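Local coordinates for protein homoserine dehydrogenase (Thermoplasma acidophilum, PDB 3ING) that probably catalyses the NADP-dependent interconversion of aspartate semialdehyde and homoserine, a step toward threonine and methionine, and binds NADPH, at residues 175-180 / 198-203; 90-95 / 205-210; 212-217 / 251-256. One frame throughout, in Å; residues are numbered along the deposited sequence. Where two conformers were deposited one is given.

Contact 1 of 3, residues 175-180 / 198-203; sequences INYVIR and KGIAES. With NDP (NADPH dihydro-nicotinamide-adenine-dinucleotide phosphate), chain C; EDO (1,2-ethanediol), chain F.
K198 lays the end of its side chain over one face of the Y177 ring, and this cation-pi and CH-pi pairing carries most of the contact. The methylene CE of K198 stands 4.2 Å from the centroid of the Y177 ring and 20° off its normal, so it lies over the face, shifted toward the rim. The ammonium is less centred: K198 NZ is 4.0 Å from the centroid of the Y177 ring but 35° off the normal. Its closest ring atom is Y177 CE1, 3.4 Å from K198 NZ. A bend in the lysine chain (chi3 -50°) turns this end toward the aromatic. The charge is shared, because D283 forms a salt bridge with the same nitrogen. Replacing Y177 with an alanine removes the ring, which would probably leave the K198 tail more room to turn, its ammonium relying on D283 without the aromatic partner.

The apolar part is slight: I200 CD1 comes within 4.3 Å of Y177 CB, approaching the ring obliquely. Between K198 and I200 the chain turns at G199, the C-prime residue of a Schellman motif that ends helix 188-198, with I200 N reaching back to A195 O. G199 has positive phi there, and a CB would jam against the carbonyl oxygen of K198.

From this turn onward the interactions become polar and address NADPH. G199 O accepts a bond from the carboxamide N7N of NADPH at 2.9 Å and another from N14. E202 OE2 takes the ribose hydroxyl O2D of NADPH at 2.7 Å, while S203 OG donates to the phosphate oxygen O2A of NADPH, also at 2.7 Å. E202 is also predicted to bind L-homoserine.

Contact 2 of 3, residues 90-95 / 205-210; sequences TPASRD and PQDDLN. With NDP (NADPH dihydro-nicotinamide-adenine-dinucleotide phosphate), chain C.
R94 and D207 meet head-on in a two-pronged salt bridge that spans two regions of the chain: 90-95 belongs to the NAD-binding part, 205-210 to the homoserine dehydrogenase part. From CB, the R94 chain does not run straight. It bends at chi2 and again at chi3 (81°), and these two kinks carry the guanidinium to D207 although the first bond of the side chain does not aim at the helix.

At CZ the flat group begins, with D207 OD2 3.6 Å from R94 CZ. From there each terminal nitrogen takes one oxygen: R94 NH1 donates to D207 OD1 at 2.8 Å, and R94 NH2 donates to D207 OD2, likewise at 2.8 Å. Both bonds are almost straight, 173° at the hydrogen of the NH1 bond, and both use syn lone pairs. The guanidinium and carboxylate planes are 14° apart, so the two groups meet edge to edge, nearly coplanar. R94 NH2 also bonds A92 O at 3.3 Å; the acceptor lies in the guanidinium plane, although the nitrogen stands well above the plane of that carbonyl. This bond ties the tip to its own loop and restricts its rotation.

That loop, following strand 85-88 of the Rossmann-type sheet, also holds NADPH: T90 O accepts a bond from the ribose hydroxyl O3D of NADPH at 2.8 Å, and P91 CD packs 3.4 Å from C8A of the adenine.

D207 OD2 has a second cationic partner, R216 of helix 212-226. A buried carboxylate placed between two arginines is likely to stay ionised, and the pair probably offset its charge and that of nearby E202 where the cofactor loop abuts helix 206-209.

Contact 3 of 3, residues 212-217 / 251-256; sequences LDAARK and LVTEVY
T253 OG1 is hydrogen-bonded to S266 OG on the adjoining strand 261-270, and the same oxygen faces the methyl of A214, with T253 OG1 4.0 Å from A214 CB. Its polar need is therefore met within the sheet, while toward helix 212-226 it makes van der Waals contact.

The tighter touch is apolar: L251 CD1 lies 3.6 Å from A214 CB. CG of L251 sits opposite its backbone nitrogen (chi1 -172°), and the CD1 branch is the one that reaches the alanine. L251 and T253, two residues apart on strand 249-258, both direct CB at the helix, whereas the intervening V252 turns away. This is the alternation expected of a beta-strand, and it sets A214 CB against a leucine methyl and a threonine hydroxyl.

The small alanine lets the backbones come close, with A214 CA only 6.9 Å from T253 CA. Helix 212-226 thus packs on a face of the antiparallel sheet, in which T253 also bonds G169 of strand 164-170 through the backbone.

The polar side chains of this helix lead elsewhere. D213 OD1 turns to K118 in a salt bridge off the strand. K217, the predicted proton donor, directs its end away from the strand and hydrogen-bonds T144 O through NZ.

Packing alone joins the two segments, through dispersion and close fit. Because the strand offers A214 a leucine methyl and a threonine hydroxyl already bonded to S266, the helix is held here by contact without directional bonds.

Contact 3 is the core one, with all its touching residues buried where a helix lies on the antiparallel sheet; contacts 1 and 2 are only partly buried, and both include residues that touch NADPH. Their chemistry follows: alanine packed against a leucine methyl and a threonine hydroxyl in contact 3, an ammonium over an aromatic face in contact 1, and a paired salt bridge in contact 2, the one contact that joins the NAD-binding and homoserine dehydrogenase parts. The elements interlock. N176 OD1 bonds L251 N, tying helix 173-183 of contact 1 to the strand of contact 3. E202 N bonds D208 OD2 between contacts 1 and 2. Helices 206-209 and 212-226 are joined by D207 O with D213 N.

Contact 1 of 3, residues 175-180 / 198-203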
loop_
_atom_site.group_PDB
_atom_site.type_symbol
_atom_site.label_atom_id
_atom_site.label_comp_id
_atom_site.label_asym_id
_atom_site.label_seq_id
_atom_site.Cartn_x
_atom_site.Cartn_y
_atom_site.Cartn_z
ATOM N N ILE A 175 -8.859 -0.327 -22.724
ATOM C CA ILE A 175 -10.306 -0.084 -22.948
ATOM C C ILE A 175 -10.692 1.288 -22.420
ATOM O O ILE A 175 -11.463 2.010 -23.033
ATOM C CB ILE A 175 -11.196 -1.226 -22.355
ATOM C CG1 ILE A 175 -12.658 -1.083 -22.822
ATOM C CG2 ILE A 175 -11.038 -1.327 -20.830
ATOM C CD1 ILE A 175 -13.507 -2.364 -22.723
ATOM N N ASN A 176 -10.108 1.692 -21.303
ATOM C CA ASN A 176 -10.446 2.975 -20.733
ATOM C C ASN A 176 -9.874 4.149 -21.542
ATOM O O ASN A 176 -10.528 5.159 -21.769
ATOM C CB ASN A 176 -10.038 3.013 -19.262
ATOM C CG ASN A 176 -11.159 2.575 -18.362
ATOM O OD1 ASN A 176 -12.154 3.300 -18.214
ATOM N ND2 ASN A 176 -11.042 1.360 -17.783
ATOM N N TYR A 177 -8.648 3.970 -22.007
ATOM C CA TYR A 177 -7.957 4.937 -22.834
ATOM C C TYR A 177 -8.744 5.113 -24.103
ATOM O O TYR A 177 -8.958 6.255 -24.600
ATOM C CB TYR A 177 -6.558 4.377 -23.123
ATOM C CG TYR A 177 -5.572 5.306 -23.769
ATOM C CD1 TYR A 177 -5.050 6.372 -23.070
ATOM C CD2 TYR A 177 -5.106 5.080 -25.060
ATOM C CE1 TYR A 177 -4.116 7.226 -23.645
ATOM C CE2 TYR A 177 -4.179 5.922 -25.639
ATOM C CZ TYR A 177 -3.682 6.993 -24.917
ATOM O OH TYR A 177 -2.723 7.840 -25.420
ATOM N N VAL A 178 -9.196 3.985 -24.657
ATOM C CA VAL A 178 -9.999 4.011 -25.911
ATOM C C VAL A 178 -11.293 4.768 -25.721
ATOM O O VAL A 178 -11.619 5.644 -26.485
ATOM C CB VAL A 178 -10.318 2.583 -26.440
ATOM C CG1 VAL A 178 -11.467 2.603 -27.430
ATOM C CG2 VAL A 178 -9.051 1.959 -27.075
ATOM N N ILE A 179 -12.052 4.420 -24.698
ATOM C CA ILE A 179 -13.323 5.100 -24.407
ATOM C C ILE A 179 -13.095 6.598 -24.204
ATOM O O ILE A 179 -13.775 7.428 -24.786
ATOM C CB ILE A 179 -13.978 4.466 -23.127
ATOM C CG1 ILE A 179 -14.488 3.050 -23.427
ATOM C CG2 ILE A 179 -15.118 5.317 -22.597
ATOM C CD1 ILE A 179 -14.904 2.278 -22.173
ATOM N N ARG A 180 -12.109 6.954 -23.384
ATOM C CA ARG A 180 -11.880 8.382 -23.106
ATOM C C ARG A 180 -11.466 9.192 -24.337
ATOM O O ARG A 180 -11.894 10.336 -24.527
ATOM C CB ARG A 180 -10.859 8.531 -21.993
ATOM C CG ARG A 180 -11.393 7.987 -20.686
ATOM C CD ARG A 180 -10.418 8.148 -19.564
ATOM N NE ARG A 180 -10.192 9.547 -19.234
ATOM C CZ ARG A 180 -9.519 9.978 -18.170
ATOM N NH1 ARG A 180 -8.998 9.135 -17.305
ATOM N NH2 ARG A 180 -9.392 11.270 -17.969
ATOM N N LYS A 198 2.482 3.509 -26.136
ATOM C CA LYS A 198 2.671 3.499 -24.701
ATOM C C LYS A 198 3.085 2.133 -24.152
ATOM O O LYS A 198 3.747 2.040 -23.110
ATOM C CB LYS A 198 1.380 3.918 -23.984
ATOM C CG LYS A 198 0.979 5.359 -24.154
ATOM C CD LYS A 198 0.173 5.907 -22.929
ATOM C CE LYS A 198 -1.003 5.025 -22.499
ATOM N NZ LYS A 198 -1.935 5.719 -21.485
ATOM N N GLY A 199 2.687 1.076 -24.844
ATOM C CA GLY A 199 3.040 -0.276 -24.445
ATOM C C GLY A 199 2.014 -0.949 -23.572
ATOM O O GLY A 199 2.326 -1.989 -22.997
ATOM N N ILE A 200 0.793 -0.402 -23.517
ATOM C CA ILE A 200 -0.257 -0.896 -22.632
ATOM C C ILE A 200 -1.240 -1.877 -23.303
ATOM O O ILE A 200 -1.981 -2.517 -22.610
ATOM C CB ILE A 200 -1.116 0.257 -21.982
ATOM C CG1 ILE A 200 -1.849 1.072 -23.044
ATOM C CG2 ILE A 200 -0.233 1.167 -21.026
ATOM C CD1 ILE A 200 -2.959 2.106 -22.533
ATOM N N ALA A 201 -1.273 -1.970 -24.620
ATOM C CA ALA A 201 -2.228 -2.849 -25.308
ATOM C C ALA A 201 -1.811 -4.296 -25.129
ATOM O O ALA A 201 -0.618 -4.599 -25.110
ATOM C CB ALA A 201 -2.262 -2.520 -26.783
ATOM N N GLU A 202 -2.791 -5.192 -25.039
ATOM C CA GLU A 202 -2.547 -6.605 -24.951
ATOM C C GLU A 202 -1.982 -7.115 -26.254
ATOM O O GLU A 202 -2.257 -6.558 -27.320
ATOM C CB GLU A 202 -3.860 -7.327 -24.668
ATOM C CG GLU A 202 -4.331 -7.169 -23.242
ATOM C CD GLU A 202 -3.567 -8.065 -22.317
ATOM O OE1 GLU A 202 -3.940 -9.259 -22.188
ATOM O OE2 GLU A 202 -2.576 -7.573 -21.729
ATOM N N SER A 203 -1.212 -8.202 -26.159
ATOM C CA SER A 203 -0.628 -8.887 -27.291
ATOM C C SER A 203 -1.714 -9.255 -28.305
ATOM O O SER A 203 -1.444 -9.355 -29.519
ATOM C CB SER A 203 0.134 -10.135 -26.810
ATOM O OG SER A 203 1.141 -9.754 -25.885
HETATM P PA NDP C . 4.550 -8.684 -25.219
HETATM O O1A NDP C . 5.188 -7.377 -25.459
HETATM O O2A NDP C . 3.774 -9.260 -26.344
HETATM O O5B NDP C . 5.655 -9.778 -24.800
HETATM C C5B NDP C . 5.410 -11.157 -24.612
HETATM C C4B NDP C . 6.723 -11.910 -24.473
HETATM O O4B NDP C . 6.514 -13.296 -24.384
HETATM C C3B NDP C . 7.612 -11.751 -25.713
HETATM O O3B NDP C . 8.981 -11.921 -25.382
HETATM C C2B NDP C . 7.158 -12.868 -26.589
HETATM O O2B NDP C . 8.100 -13.277 -27.542
HETATM C C1B NDP C . 7.011 -13.948 -25.551
HETATM N N9A NDP C . 6.101 -15.030 -25.906
HETATM C C8A NDP C . 4.975 -15.036 -26.682
HETATM N N7A NDP C . 4.448 -16.301 -26.638
HETATM C C5A NDP C . 5.227 -17.057 -25.850
HETATM C C6A NDP C . 5.128 -18.390 -25.511
HETATM N N6A NDP C . 3.995 -19.056 -25.717
HETATM N N1A NDP C . 6.082 -18.854 -24.678
HETATM C C2A NDP C . 7.137 -18.090 -24.221
HETATM N N3A NDP C . 7.249 -16.751 -24.544
HETATM C C4A NDP C . 6.265 -16.278 -25.365
HETATM O O3 NDP C . 3.608 -8.599 -23.920
HETATM P PN NDP C . 3.743 -7.549 -22.709
HETATM O O1N NDP C . 3.129 -6.250 -23.120
HETATM O O2N NDP C . 5.165 -7.596 -22.249
HETATM O O5D NDP C . 2.774 -8.185 -21.572
HETATM C C5D NDP C . 3.255 -9.389 -20.975
HETATM C C4D NDP C . 2.233 -9.878 -19.953
HETATM O O4D NDP C . 2.090 -8.872 -18.976
HETATM C C3D NDP C . 0.855 -10.098 -20.518
HETATM O O3D NDP C . 0.249 -11.313 -20.063
HETATM C C2D NDP C . 0.075 -8.871 -20.088
HETATM O O2D NDP C . -1.301 -9.110 -19.967
HETATM C C1D NDP C . 0.722 -8.562 -18.758
HETATM N N1N NDP C . 0.541 -7.189 -18.322
HETATM C C2N NDP C . 0.961 -6.164 -19.129
HETATM C C3N NDP C . 0.656 -4.838 -18.859
HETATM C C7N NDP C . 1.266 -3.778 -19.694
HETATM O O7N NDP C . 1.593 -2.608 -19.045
HETATM N N7N NDP C . 1.602 -3.976 -20.962
HETATM C C4N NDP C . 0.147 -4.419 -17.484
HETATM C C5N NDP C . -0.245 -5.618 -16.665
HETATM C C6N NDP C . -0.020 -6.923 -17.097
HETATM P P2B NDP C . 8.791 -12.276 -28.587
HETATM O O1X NDP C . 9.493 -13.269 -29.472
HETATM O O2X NDP C . 9.650 -11.180 -27.889
HETATM O O3X NDP C . 7.636 -11.625 -29.278
HETATM C C1 EDO F . -7.796 5.585 -17.685
HETATM O O1 EDO F . -7.468 6.889 -17.183
HETATM C C2 EDO F . -7.124 5.314 -19.034
HETATM O O2 EDO F . -5.884 4.616 -18.835
#

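Contact 2 of 3, residues 90-95 / 205-210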
loop_
_atom_site.group_PDB
_atom_site.type_symbol
_atom_site.label_atom_id
_atom_site.label_comp_id
_atom_site.label_asym_id
_atom_site.label_seq_id
_atom_site.Cartn_x
_atom_site.Cartn_y
_atom_site.Cartn_z
ATOM N N THR A 90 4.666 -13.751 -20.121
ATOM C CA THR A 90 4.194 -14.201 -21.447
ATOM C C THR A 90 2.763 -13.678 -21.657
ATOM O O THR A 90 2.110 -13.304 -20.711
ATOM C CB THR A 90 4.172 -15.734 -21.566
ATOM O OG1 THR A 90 3.204 -16.248 -20.643
ATOM C CG2 THR A 90 5.556 -16.337 -21.267
ATOM N N PRO A 91 2.291 -13.619 -22.920
ATOM C CA PRO A 91 0.937 -13.157 -23.182
ATOM C C PRO A 91 -0.115 -14.153 -22.747
ATOM O O PRO A 91 0.163 -15.357 -22.615
ATOM C CB PRO A 91 0.913 -13.028 -24.724
ATOM C CG PRO A 91 2.289 -13.199 -25.195
ATOM C CD PRO A 91 2.985 -13.967 -24.162
ATOM N N ALA A 92 -1.338 -13.662 -22.566
ATOM C CA ALA A 92 -2.465 -14.494 -22.227
ATOM C C ALA A 92 -2.783 -15.517 -23.288
ATOM O O ALA A 92 -2.901 -15.197 -24.457
ATOM C CB ALA A 92 -3.706 -13.619 -21.973
ATOM N N SER A 93 -2.912 -16.770 -22.870
ATOM C CA SER A 93 -3.507 -17.825 -23.714
ATOM C C SER A 93 -5.027 -17.722 -23.616
ATOM O O SER A 93 -5.563 -17.059 -22.707
ATOM C CB SER A 93 -3.090 -19.195 -23.241
ATOM O OG SER A 93 -3.730 -19.510 -22.026
ATOM N N ARG A 94 -5.741 -18.422 -24.501
ATOM C CA ARG A 94 -7.206 -18.313 -24.521
ATOM C C ARG A 94 -7.888 -18.993 -23.319
ATOM O O ARG A 94 -8.962 -18.578 -22.909
ATOM C CB ARG A 94 -7.746 -18.954 -25.808
ATOM C CG ARG A 94 -7.196 -18.390 -27.122
ATOM C CD ARG A 94 -7.456 -16.903 -27.288
ATOM N NE ARG A 94 -6.490 -16.055 -26.575
ATOM C CZ ARG A 94 -6.680 -14.768 -26.276
ATOM N NH1 ARG A 94 -7.804 -14.155 -26.615
ATOM N NH2 ARG A 94 -5.749 -14.107 -25.603
ATOM N N ASP A 95 -7.245 -20.034 -22.774
ATOM C CA ASP A 95 -7.847 -20.926 -21.784
ATOM C C ASP A 95 -7.051 -21.111 -20.488
ATOM O O ASP A 95 -7.498 -21.779 -19.563
ATOM C CB ASP A 95 -8.134 -22.295 -22.475
ATOM C CG ASP A 95 -6.853 -23.048 -22.911
ATOM O OD1 ASP A 95 -5.721 -22.620 -22.624
ATOM O OD2 ASP A 95 -6.992 -24.086 -23.565
ATOM N N PRO A 205 -4.905 -7.385 -28.960
ATOM C CA PRO A 205 -5.678 -6.174 -28.560
ATOM C C PRO A 205 -7.199 -6.340 -28.518
ATOM O O PRO A 205 -7.876 -5.542 -27.875
ATOM C CB PRO A 205 -5.258 -5.144 -29.595
ATOM C CG PRO A 205 -3.950 -5.661 -30.134
ATOM C CD PRO A 205 -4.079 -7.124 -30.144
ATOM N N GLN A 206 -7.736 -7.355 -29.207
ATOM C CA GLN A 206 -9.178 -7.640 -29.097
ATOM C C GLN A 206 -9.563 -8.018 -27.665
ATOM O O GLN A 206 -10.691 -7.743 -27.215
ATOM C CB GLN A 206 -9.562 -8.720 -30.086
ATOM C CG GLN A 206 -9.351 -8.260 -31.545
ATOM C CD GLN A 206 -10.056 -9.135 -32.568
ATOM O OE1 GLN A 206 -9.961 -10.362 -32.515
ATOM N NE2 GLN A 206 -10.770 -8.494 -33.522
ATOM N N ASP A 207 -8.620 -8.590 -26.917
ATOM C CA ASP A 207 -8.836 -8.878 -25.477
ATOM C C ASP A 207 -9.146 -7.602 -24.692
ATOM O O ASP A 207 -9.876 -7.634 -23.716
ATOM C CB ASP A 207 -7.609 -9.519 -24.824
ATOM C CG ASP A 207 -7.355 -10.921 -25.285
ATOM O OD1 ASP A 207 -8.106 -11.396 -26.170
ATOM O OD2 ASP A 207 -6.362 -11.505 -24.787
ATOM N N ASP A 208 -8.542 -6.488 -25.091
ATOM C CA ASP A 208 -8.818 -5.186 -24.471
ATOM C C ASP A 208 -10.205 -4.677 -24.887
ATOM O O ASP A 208 -11.024 -4.305 -24.053
ATOM C CB ASP A 208 -7.796 -4.150 -24.913
ATOM C CG ASP A 208 -6.428 -4.354 -24.286
ATOM O OD1 ASP A 208 -6.374 -4.411 -23.050
ATOM O OD2 ASP A 208 -5.425 -4.365 -25.024
ATOM N N LEU A 209 -10.447 -4.654 -26.186
ATOM C CA LEU A 209 -11.661 -4.018 -26.737
ATOM C C LEU A 209 -12.914 -4.792 -26.391
ATOM O O LEU A 209 -13.994 -4.219 -26.279
ATOM C CB LEU A 209 -11.537 -3.822 -28.264
ATOM C CG LEU A 209 -10.309 -2.987 -28.679
ATOM C CD1 LEU A 209 -10.194 -2.871 -30.206
ATOM C CD2 LEU A 209 -10.306 -1.588 -28.002
ATOM N N ASN A 210 -12.820 -6.094 -26.205
ATOM C CA ASN A 210 -14.059 -6.795 -25.856
ATOM C C ASN A 210 -14.256 -6.885 -24.349
ATOM O O ASN A 210 -15.252 -7.410 -23.888
ATOM C CB ASN A 210 -14.193 -8.114 -26.577
ATOM C CG ASN A 210 -13.116 -9.060 -26.248
ATOM O OD1 ASN A 210 -12.492 -8.947 -25.197
ATOM N ND2 ASN A 210 -12.852 -10.006 -27.166
HETATM P PA NDP C . 4.550 -8.684 -25.219
HETATM O O1A NDP C . 5.188 -7.377 -25.459
HETATM O O2A NDP C . 3.774 -9.260 -26.344
HETATM O O5B NDP C . 5.655 -9.778 -24.800
HETATM C C5B NDP C . 5.410 -11.157 -24.612
HETATM C C4B NDP C . 6.723 -11.910 -24.473
HETATM O O4B NDP C . 6.514 -13.296 -24.384
HETATM C C3B NDP C . 7.612 -11.751 -25.713
HETATM O O3B NDP C . 8.981 -11.921 -25.382
HETATM C C2B NDP C . 7.158 -12.868 -26.589
HETATM O O2B NDP C . 8.100 -13.277 -27.542
HETATM C C1B NDP C . 7.011 -13.948 -25.551
HETATM N N9A NDP C . 6.101 -15.030 -25.906
HETATM C C8A NDP C . 4.975 -15.036 -26.682
HETATM N N7A NDP C . 4.448 -16.301 -26.638
HETATM C C5A NDP C . 5.227 -17.057 -25.850
HETATM C C6A NDP C . 5.128 -18.390 -25.511
HETATM N N6A NDP C . 3.995 -19.056 -25.717
HETATM N N1A NDP C . 6.082 -18.854 -24.678
HETATM C C2A NDP C . 7.137 -18.090 -24.221
HETATM N N3A NDP C . 7.249 -16.751 -24.544
HETATM C C4A NDP C . 6.265 -16.278 -25.365
HETATM O O3 NDP C . 3.608 -8.599 -23.920
HETATM P PN NDP C . 3.743 -7.549 -22.709
HETATM O O1N NDP C . 3.129 -6.250 -23.120
HETATM O O2N NDP C . 5.165 -7.596 -22.249
HETATM O O5D NDP C . 2.774 -8.185 -21.572
HETATM C C5D NDP C . 3.255 -9.389 -20.975
HETATM C C4D NDP C . 2.233 -9.878 -19.953
HETATM O O4D NDP C . 2.090 -8.872 -18.976
HETATM C C3D NDP C . 0.855 -10.098 -20.518
HETATM O O3D NDP C . 0.249 -11.313 -20.063
HETATM C C2D NDP C . 0.075 -8.871 -20.088
HETATM O O2D NDP C . -1.301 -9.110 -19.967
HETATM C C1D NDP C . 0.722 -8.562 -18.758
HETATM N N1N NDP C . 0.541 -7.189 -18.322
HETATM C C2N NDP C . 0.961 -6.164 -19.129
HETATM C C3N NDP C . 0.656 -4.838 -18.859
HETATM C C7N NDP C . 1.266 -3.778 -19.694
HETATM O O7N NDP C . 1.593 -2.608 -19.045
HETATM N N7N NDP C . 1.602 -3.976 -20.962
HETATM C C4N NDP C . 0.147 -4.419 -17.484
HETATM C C5N NDP C . -0.245 -5.618 -16.665
HETATM C C6N NDP C . -0.020 -6.923 -17.097
HETATM P P2B NDP C . 8.791 -12.276 -28.587
HETATM O O1X NDP C . 9.493 -13.269 -29.472
HETATM O O2X NDP C . 9.650 -11.180 -27.889
HETATM O O3X NDP C . 7.636 -11.625 -29.278
#

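Contact 3 of 3, residues 212-217 / 251-256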
loop_
_atom_site.group_PDB
_atom_site.type_symbol
_atom_site.label_atom_id
_atom_site.label_comp_id
_atom_site.label_asym_id
_atom_site.label_seq_id
_atom_site.Cartn_x
_atom_site.Cartn_y
_atom_site.Cartn_z
ATOM N N LEU A 212 -12.377 -8.398 -22.149
ATOM C CA LEU A 212 -11.838 -9.641 -21.585
ATOM C C LEU A 212 -10.674 -9.389 -20.632
ATOM O O LEU A 212 -10.551 -10.061 -19.626
ATOM C CB LEU A 212 -11.395 -10.580 -22.703
ATOM C CG LEU A 212 -11.042 -12.025 -22.344
ATOM C CD1 LEU A 212 -12.145 -12.684 -21.524
ATOM C CD2 LEU A 212 -10.796 -12.850 -23.666
ATOM N N ASP A 213 -9.826 -8.416 -20.930
ATOM C CA ASP A 213 -8.741 -8.056 -19.997
ATOM C C ASP A 213 -9.355 -7.669 -18.661
ATOM O O ASP A 213 -8.931 -8.137 -17.615
ATOM C CB ASP A 213 -7.894 -6.916 -20.559
ATOM C CG ASP A 213 -6.790 -6.448 -19.597
ATOM O OD1 ASP A 213 -5.828 -7.198 -19.371
ATOM O OD2 ASP A 213 -6.865 -5.309 -19.083
ATOM N N ALA A 214 -10.353 -6.797 -18.676
ATOM C CA ALA A 214 -11.008 -6.423 -17.419
ATOM C C ALA A 214 -11.632 -7.638 -16.717
ATOM O O ALA A 214 -11.601 -7.754 -15.480
ATOM C CB ALA A 214 -12.079 -5.351 -17.680
ATOM N N ALA A 215 -12.238 -8.522 -17.505
ATOM C CA ALA A 215 -12.899 -9.692 -16.958
ATOM C C ALA A 215 -11.914 -10.564 -16.215
ATOM O O ALA A 215 -12.229 -11.013 -15.137
ATOM C CB ALA A 215 -13.626 -10.499 -18.024
ATOM N N ARG A 216 -10.738 -10.804 -16.794
ATOM C CA ARG A 216 -9.728 -11.635 -16.162
ATOM C C ARG A 216 -9.326 -11.025 -14.840
ATOM O O ARG A 216 -9.194 -11.707 -13.838
ATOM C CB ARG A 216 -8.494 -11.802 -17.069
ATOM C CG ARG A 216 -8.748 -12.669 -18.321
ATOM C CD ARG A 216 -7.575 -12.466 -19.258
ATOM N NE ARG A 216 -7.689 -13.275 -20.465
ATOM C CZ ARG A 216 -7.216 -12.891 -21.656
ATOM N NH1 ARG A 216 -6.694 -11.670 -21.849
ATOM N NH2 ARG A 216 -7.368 -13.674 -22.683
ATOM N N LYS A 217 -9.144 -9.712 -14.836
ATOM C CA LYS A 217 -8.741 -9.017 -13.622
ATOM C C LYS A 217 -9.825 -9.185 -12.565
ATOM O O LYS A 217 -9.522 -9.347 -11.408
ATOM C CB LYS A 217 -8.463 -7.526 -13.903
ATOM C CG LYS A 217 -7.319 -7.282 -14.848
ATOM C CD LYS A 217 -7.087 -5.787 -15.092
ATOM C CE LYS A 217 -5.899 -5.575 -16.046
ATOM N NZ LYS A 217 -4.584 -5.887 -15.445
ATOM N N LEU A 251 -14.756 2.356 -17.908
ATOM C CA LEU A 251 -14.986 0.927 -17.732
ATOM C C LEU A 251 -14.504 0.597 -16.314
ATOM O O LEU A 251 -13.304 0.510 -16.022
ATOM C CB LEU A 251 -14.266 0.111 -18.816
ATOM C CG LEU A 251 -14.545 -1.402 -18.919
ATOM C CD1 LEU A 251 -13.862 -2.215 -17.832
ATOM C CD2 LEU A 251 -16.073 -1.691 -18.960
ATOM N N VAL A 252 -15.465 0.426 -15.425
ATOM C CA VAL A 252 -15.190 0.206 -14.015
ATOM C C VAL A 252 -15.403 -1.254 -13.653
ATOM O O VAL A 252 -16.402 -1.866 -14.029
ATOM C CB VAL A 252 -16.134 1.085 -13.133
ATOM C CG1 VAL A 252 -15.926 0.817 -11.644
ATOM C CG2 VAL A 252 -15.929 2.614 -13.457
ATOM N N THR A 253 -14.440 -1.795 -12.929
ATOM C CA THR A 253 -14.470 -3.156 -12.440
ATOM C C THR A 253 -14.815 -3.116 -10.953
ATOM O O THR A 253 -14.098 -2.474 -10.143
ATOM C CB THR A 253 -13.128 -3.869 -12.643
ATOM O OG1 THR A 253 -12.802 -3.916 -14.038
ATOM C CG2 THR A 253 -13.184 -5.316 -12.107
ATOM N N GLU A 254 -15.911 -3.793 -10.606
ATOM C CA GLU A 254 -16.389 -3.896 -9.210
ATOM C C GLU A 254 -16.477 -5.349 -8.684
ATOM O O GLU A 254 -16.907 -6.291 -9.396
ATOM C CB GLU A 254 -17.766 -3.286 -9.080
ATOM C CG GLU A 254 -17.938 -1.905 -9.699
ATOM C CD GLU A 254 -19.389 -1.450 -9.678
ATOM O OE1 GLU A 254 -20.213 -2.011 -10.465
ATOM O OE2 GLU A 254 -19.686 -0.547 -8.867
ATOM N N VAL A 255 -16.127 -5.507 -7.417
ATOM C CA VAL A 255 -16.184 -6.782 -6.726
ATOM C C VAL A 255 -16.787 -6.495 -5.375
ATOM O O VAL A 255 -16.331 -5.608 -4.629
ATOM C CB VAL A 255 -14.797 -7.433 -6.628
ATOM C CG1 VAL A 255 -14.842 -8.639 -5.728
ATOM C CG2 VAL A 255 -14.290 -7.841 -8.047
ATOM N N TYR A 256 -17.820 -7.233 -5.057
ATOM C CA TYR A 256 -18.609 -7.007 -3.841
ATOM C C TYR A 256 -19.512 -8.210 -3.620
ATOM O O TYR A 256 -19.545 -9.088 -4.446
ATOM C CB TYR A 256 -19.449 -5.745 -3.974
ATOM C CG TYR A 256 -20.437 -5.759 -5.105
ATOM C CD1 TYR A 256 -20.057 -5.394 -6.385
ATOM C CD2 TYR A 256 -21.754 -6.115 -4.891
ATOM C CE1 TYR A 256 -20.959 -5.411 -7.419
ATOM C CE2 TYR A 256 -22.661 -6.129 -5.918
ATOM C CZ TYR A 256 -22.265 -5.762 -7.170
ATOM O OH TYR A 256 -23.162 -5.788 -8.199
#